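Local coordinates for epimerase domain-containing protein (PDB 6ZLK), which interconverts UDP-glucuronic acid and UDP-galacturonic acid as an NAD-dependent 4-epimerase, at residues Ala83-Phe95 with Ile144-Gly156. Residues are numbered along the deposited sequence; the frame is centred on the assembly and turned at random.
Sequences AIPGVRTSWGKDF and IPLSPYGVTKLSG. With UGB ((2S,3R,4S,5R,6R)-6-[[[(2R,3S,4R,5R)-5-(2,4-dioxopyrimidin-1-yl)-3,4-dihydroxy-oxolan-2-yl]methoxy-hydroxy-phosphoryl]oxy-hydroxy-phosphoryl]oxy-3,4,5-trihydroxy-oxane-2-carboxylic acid), chain G.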
loop_
_atom_site.group_PDB
_atom_site.type_symbol
_atom_site.label_atom_id
_atom_site.label_comp_id
_atom_site.label_asym_id
_atom_site.label_seq_id
_atom_site.Cartn_x
_atom_site.Cartn_y
_atom_site.Cartn_z
ATOM N N ALA A 83 -2.870 -8.214 -12.512
ATOM C CA ALA A 83 -3.459 -7.765 -11.264
ATOM C C ALA A 83 -4.775 -8.484 -11.077
ATOM O O ALA A 83 -5.270 -9.115 -12.063
ATOM C CB ALA A 83 -3.691 -6.297 -11.327
ATOM N N ILE A 84 -5.308 -8.348 -9.885
ATOM C CA ILE A 84 -6.720 -8.679 -9.605
ATOM C C ILE A 84 -7.412 -7.337 -9.570
ATOM O O ILE A 84 -7.112 -6.518 -8.695
ATOM C CB ILE A 84 -6.895 -9.459 -8.286
ATOM C CG1 ILE A 84 -6.138 -10.779 -8.358
ATOM C CG2 ILE A 84 -8.394 -9.677 -8.069
ATOM C CD1 ILE A 84 -6.658 -11.791 -9.344
ATOM N N PRO A 85 -8.334 -7.064 -10.517
ATOM C CA PRO A 85 -9.046 -5.800 -10.551
ATOM C C PRO A 85 -10.397 -5.986 -9.852
ATOM O O PRO A 85 -10.780 -7.072 -9.496
ATOM C CB PRO A 85 -9.153 -5.575 -12.067
ATOM C CG PRO A 85 -9.516 -6.955 -12.588
ATOM C CD PRO A 85 -8.694 -7.889 -11.695
ATOM N N GLY A 86 -11.109 -4.913 -9.678
ATOM C CA GLY A 86 -12.513 -5.048 -9.244
ATOM C C GLY A 86 -12.645 -4.390 -7.894
ATOM O O GLY A 86 -12.198 -4.985 -6.856
ATOM N N VAL A 87 -13.173 -3.175 -7.918
ATOM C CA VAL A 87 -13.344 -2.352 -6.707
ATOM C C VAL A 87 -14.262 -3.130 -5.752
ATOM O O VAL A 87 -14.053 -3.112 -4.563
ATOM C CB VAL A 87 -13.889 -0.970 -7.111
ATOM C CG1 VAL A 87 -14.421 -0.179 -5.934
ATOM C CG2 VAL A 87 -12.851 -0.175 -7.902
ATOM N N ARG A 88 -15.320 -3.749 -6.269
ATOM C CA ARG A 88 -16.476 -4.101 -5.413
ATOM C C ARG A 88 -16.260 -5.456 -4.748
ATOM O O ARG A 88 -17.037 -5.798 -3.834
ATOM C CB ARG A 88 -17.752 -4.066 -6.269
ATOM C CG ARG A 88 -18.099 -2.659 -6.741
ATOM C CD ARG A 88 -19.347 -2.618 -7.629
ATOM N NE ARG A 88 -19.182 -3.256 -8.927
ATOM C CZ ARG A 88 -18.597 -2.689 -9.988
ATOM N NH1 ARG A 88 -18.487 -3.353 -11.131
ATOM N NH2 ARG A 88 -18.146 -1.445 -9.890
ATOM N N THR A 89 -15.315 -6.264 -5.204
ATOM C CA THR A 89 -15.100 -7.642 -4.703
ATOM C C THR A 89 -13.776 -7.756 -3.949
ATOM O O THR A 89 -13.193 -8.829 -3.969
ATOM C CB THR A 89 -15.172 -8.625 -5.874
ATOM O OG1 THR A 89 -14.145 -8.251 -6.801
ATOM C CG2 THR A 89 -16.542 -8.596 -6.514
ATOM N N SER A 90 -13.315 -6.686 -3.276
ATOM C CA SER A 90 -11.970 -6.641 -2.635
ATOM C C SER A 90 -12.118 -6.671 -1.112
ATOM O O SER A 90 -11.091 -6.437 -0.415
ATOM C CB SER A 90 -11.145 -5.427 -3.081
ATOM O OG SER A 90 -11.767 -4.171 -2.840
ATOM N N TRP A 91 -13.285 -7.049 -0.594
ATOM C CA TRP A 91 -13.590 -7.033 0.866
ATOM C C TRP A 91 -13.375 -8.399 1.487
ATOM O O TRP A 91 -13.390 -9.412 0.774
ATOM C CB TRP A 91 -15.010 -6.530 1.147
ATOM C CG TRP A 91 -15.280 -5.183 0.589
ATOM C CD1 TRP A 91 -16.002 -4.923 -0.532
ATOM C CD2 TRP A 91 -14.878 -3.911 1.111
ATOM N NE1 TRP A 91 -15.997 -3.586 -0.780
ATOM C CE2 TRP A 91 -15.318 -2.933 0.202
ATOM C CE3 TRP A 91 -14.165 -3.494 2.233
ATOM C CZ2 TRP A 91 -15.148 -1.576 0.423
ATOM C CZ3 TRP A 91 -13.954 -2.157 2.430
ATOM C CH2 TRP A 91 -14.468 -1.203 1.542
ATOM N N GLY A 92 -13.225 -8.415 2.806
ATOM C CA GLY A 92 -13.217 -9.642 3.630
ATOM C C GLY A 92 -12.286 -10.705 3.099
ATOM O O GLY A 92 -11.056 -10.424 2.887
ATOM N N LYS A 93 -12.819 -11.921 2.912
ATOM C CA LYS A 93 -12.010 -13.115 2.559
ATOM C C LYS A 93 -11.490 -12.991 1.115
ATOM O O LYS A 93 -10.597 -13.759 0.767
ATOM C CB LYS A 93 -12.835 -14.404 2.726
ATOM C CG LYS A 93 -13.908 -14.640 1.674
ATOM C CD LYS A 93 -14.665 -15.967 1.852
ATOM C CE LYS A 93 -15.354 -16.444 0.585
ATOM N NZ LYS A 93 -16.592 -15.674 0.320
ATOM N N ASP A 94 -12.003 -12.047 0.325
ATOM C CA ASP A 94 -11.621 -11.843 -1.092
ATOM C C ASP A 94 -10.329 -11.012 -1.192
ATOM O O ASP A 94 -9.750 -10.901 -2.302
ATOM C CB ASP A 94 -12.758 -11.181 -1.872
ATOM C CG ASP A 94 -13.990 -12.054 -1.976
ATOM O OD1 ASP A 94 -13.814 -13.293 -2.038
ATOM O OD2 ASP A 94 -15.085 -11.482 -1.980
ATOM N N PHE A 95 -9.884 -10.396 -0.100
ATOM C CA PHE A 95 -8.760 -9.418 -0.153
ATOM C C PHE A 95 -7.405 -10.080 -0.426
ATOM O O PHE A 95 -6.588 -9.478 -1.166
ATOM C CB PHE A 95 -8.689 -8.654 1.175
ATOM C CG PHE A 95 -7.659 -7.554 1.234
ATOM C CD1 PHE A 95 -7.668 -6.527 0.287
ATOM C CD2 PHE A 95 -6.697 -7.539 2.228
ATOM C CE1 PHE A 95 -6.751 -5.490 0.367
ATOM C CE2 PHE A 95 -5.787 -6.498 2.312
ATOM C CZ PHE A 95 -5.823 -5.480 1.375
ATOM N N ILE A 144 -6.025 8.943 -1.704
ATOM C CA ILE A 144 -6.630 8.272 -0.531
ATOM C C ILE A 144 -7.676 7.314 -1.056
ATOM O O ILE A 144 -8.841 7.631 -1.234
ATOM C CB ILE A 144 -7.211 9.239 0.501
ATOM C CG1 ILE A 144 -6.280 10.398 0.856
ATOM C CG2 ILE A 144 -7.565 8.409 1.730
ATOM N N PRO A 145 -7.253 6.077 -1.363
ATOM C CA PRO A 145 -8.204 5.128 -1.930
ATOM C C PRO A 145 -9.436 4.902 -1.051
ATOM O O PRO A 145 -9.372 5.031 0.190
ATOM C CB PRO A 145 -7.366 3.844 -1.987
ATOM C CG PRO A 145 -5.949 4.268 -2.037
ATOM C CD PRO A 145 -5.888 5.584 -1.285
ATOM N N LEU A 146 -10.559 4.613 -1.700
ATOM C CA LEU A 146 -11.835 4.301 -1.030
ATOM C C LEU A 146 -12.074 2.791 -0.944
ATOM O O LEU A 146 -13.014 2.347 -0.201
ATOM C CB LEU A 146 -12.969 4.919 -1.843
ATOM C CG LEU A 146 -13.551 6.231 -1.356
ATOM C CD1 LEU A 146 -14.717 6.590 -2.302
ATOM C CD2 LEU A 146 -14.008 6.098 0.111
ATOM N N SER A 147 -11.285 1.991 -1.665
ATOM C CA SER A 147 -11.451 0.521 -1.688
ATOM C C SER A 147 -10.146 -0.185 -1.353
ATOM O O SER A 147 -9.065 0.305 -1.678
ATOM C CB SER A 147 -11.933 0.023 -3.054
ATOM O OG SER A 147 -10.977 0.341 -4.062
ATOM N N PRO A 148 -10.233 -1.410 -0.785
ATOM C CA PRO A 148 -9.076 -2.261 -0.603
ATOM C C PRO A 148 -8.325 -2.540 -1.906
ATOM O O PRO A 148 -7.140 -2.521 -1.930
ATOM C CB PRO A 148 -9.633 -3.534 0.043
ATOM C CG PRO A 148 -10.947 -3.076 0.681
ATOM C CD PRO A 148 -11.464 -2.031 -0.264
ATOM N N TYR A 149 -9.043 -2.720 -3.010
ATOM C CA TYR A 149 -8.428 -2.804 -4.362
ATOM C C TYR A 149 -7.497 -1.615 -4.605
ATOM O O TYR A 149 -6.337 -1.786 -4.996
ATOM C CB TYR A 149 -9.537 -2.834 -5.420
ATOM C CG TYR A 149 -9.058 -2.587 -6.818
ATOM C CD1 TYR A 149 -8.103 -3.388 -7.433
ATOM C CD2 TYR A 149 -9.532 -1.504 -7.540
ATOM C CE1 TYR A 149 -7.692 -3.185 -8.739
ATOM C CE2 TYR A 149 -9.075 -1.248 -8.820
ATOM C CZ TYR A 149 -8.161 -2.089 -9.428
ATOM O OH TYR A 149 -7.740 -1.900 -10.703
ATOM N N GLY A 150 -8.012 -0.407 -4.409
ATOM C CA GLY A 150 -7.291 0.827 -4.677
ATOM C C GLY A 150 -6.070 0.888 -3.799
ATOM O O GLY A 150 -5.033 1.343 -4.257
ATOM N N VAL A 151 -6.227 0.437 -2.555
ATOM C CA VAL A 151 -5.053 0.420 -1.659
ATOM C C VAL A 151 -3.952 -0.450 -2.283
ATOM O O VAL A 151 -2.767 -0.074 -2.273
ATOM C CB VAL A 151 -5.426 -0.072 -0.257
ATOM C CG1 VAL A 151 -4.154 -0.167 0.550
ATOM C CG2 VAL A 151 -6.444 0.853 0.388
ATOM N N THR A 152 -4.265 -1.664 -2.700
ATOM C CA THR A 152 -3.235 -2.572 -3.209
ATOM C C THR A 152 -2.580 -2.031 -4.488
ATOM O O THR A 152 -1.375 -2.237 -4.678
ATOM C CB THR A 152 -3.766 -3.983 -3.454
ATOM O OG1 THR A 152 -4.729 -4.004 -4.517
ATOM C CG2 THR A 152 -4.332 -4.582 -2.190
ATOM N N LYS A 153 -3.341 -1.354 -5.345
ATOM C CA LYS A 153 -2.796 -0.758 -6.582
ATOM C C LYS A 153 -1.874 0.413 -6.201
ATOM O O LYS A 153 -0.784 0.525 -6.786
ATOM C CB LYS A 153 -3.949 -0.362 -7.500
ATOM C CG LYS A 153 -4.707 -1.575 -8.061
ATOM C CD LYS A 153 -3.949 -2.444 -8.984
ATOM C CE LYS A 153 -3.478 -1.681 -10.218
ATOM N NZ LYS A 153 -2.879 -2.528 -11.285
ATOM N N LEU A 154 -2.288 1.195 -5.212
ATOM C CA LEU A 154 -1.426 2.309 -4.766
ATOM C C LEU A 154 -0.130 1.725 -4.184
ATOM O O LEU A 154 0.920 2.294 -4.447
ATOM C CB LEU A 154 -2.173 3.195 -3.787
ATOM C CG LEU A 154 -1.378 4.403 -3.280
ATOM C CD1 LEU A 154 -0.855 5.258 -4.419
ATOM C CD2 LEU A 154 -2.250 5.202 -2.315
ATOM N N SER A 155 -0.183 0.643 -3.418
ATOM C CA SER A 155 1.069 0.007 -2.895
ATOM C C SER A 155 1.963 -0.433 -4.056
ATOM O O SER A 155 3.198 -0.293 -4.021
ATOM C CB SER A 155 0.799 -1.136 -2.006
ATOM O OG SER A 155 0.009 -0.687 -0.920
ATOM N N GLY A 156 1.370 -0.907 -5.154
ATOM C CA GLY A 156 2.164 -1.248 -6.341
ATOM C C GLY A 156 2.877 -0.043 -6.918
ATOM O O GLY A 156 4.056 -0.160 -7.238
HETATM N N1 UGB G . -22.217 -0.375 -11.804
HETATM C C2 UGB G . -23.596 -0.445 -11.884
HETATM O O2 UGB G . -24.332 0.515 -11.687
HETATM N N3 UGB G . -24.076 -1.678 -12.223
HETATM C C4 UGB G . -23.345 -2.823 -12.465
HETATM O O4 UGB G . -23.937 -3.864 -12.745
HETATM C C5 UGB G . -21.923 -2.670 -12.341
HETATM C C6 UGB G . -21.424 -1.473 -12.017
HETATM P PA UGB G . -17.275 -0.356 -13.685
HETATM P PB UGB G . -15.326 1.032 -12.013
HETATM O "O'P" UGB G . -11.943 -2.945 -11.914
HETATM O "O'Q" UGB G . -10.291 -2.398 -13.083
HETATM C "C1'" UGB G . -12.866 1.055 -11.156
HETATM O O1A UGB G . -17.592 -0.050 -15.106
HETATM O O1B UGB G . -15.489 -0.005 -10.951
HETATM C C1D UGB G . -21.624 0.929 -11.497
HETATM C "C2'" UGB G . -11.848 2.143 -11.432
HETATM O "O2'" UGB G . -12.529 3.390 -11.590
HETATM O O2A UGB G . -17.198 -1.761 -13.214
HETATM O O2B UGB G . -15.899 2.388 -11.834
HETATM C C2D UGB G . -20.487 0.805 -10.491
HETATM O O2D UGB G . -21.059 0.753 -9.198
HETATM C "C3'" UGB G . -11.079 1.774 -12.682
HETATM O "O3'" UGB G . -10.086 2.776 -12.941
HETATM O O3A UGB G . -15.888 0.368 -13.355
HETATM O O3B UGB G . -13.755 1.150 -12.268
HETATM C C3D UGB G . -19.678 2.065 -10.816
HETATM O O3D UGB G . -20.208 3.189 -10.130
HETATM C "C4'" UGB G . -10.509 0.362 -12.529
HETATM O "O4'" UGB G . -9.676 0.262 -11.368
HETATM C C4D UGB G . -19.863 2.226 -12.332
HETATM O O4D UGB G . -21.038 1.448 -12.669
HETATM C "C5'" UGB G . -11.681 -0.608 -12.353
HETATM O "O5'" UGB G . -12.282 -0.247 -11.107
HETATM C C5D UGB G . -18.702 1.778 -13.180
HETATM O O5D UGB G . -18.300 0.459 -12.756
HETATM C "C6'" UGB G . -11.271 -2.088 -12.439
#
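Apolar packing between Pro148 and the rings of Trp91 and Phe95 joins loop 83-95 to the first turn of helix 148-167. Pro148 CD lies over the six-membered ring of Trp91, 3.6 Å from its centroid and 12° off the normal, a CH-pi contact, while Pro148 CB meets Phe95 CE1 at 3.5 Å. Gly86 N sits above the centre of the Tyr149 ring, and Val87 CG2 reaches Tyr149 CD2 at 3.6 Å. Tyr149 and Lys153 form the YxxxK pair of the extended short-chain dehydrogenases, one helical turn apart beside a Rossmann-type sheet; Tyr149 OH hydrogen-bonds to the NAD ribose and to O4' of UDP-glucuronic acid, and Lys153 NZ to the NAD ribose and Ile124 O. UGB O4' lies 3.0 Å from Tyr149 OH, at the ring's edge. Polar bonds gather at the helix start: Ser147 OG, at the N-cap, accepts a capping bond from Gly150 N, and Ser90 OG, set between its backbone N and carbonyl carbon (chi1 57°), donates to Val87 O and accepts weakly from Tyr149 N at 3.1 Å. Arg88 sets its guanidinium edge on UGB O2A, NH1 donating almost straight (168°) at 2.9 Å, and lays one face against uracil C6, while Glu276 salt-bridges NH2.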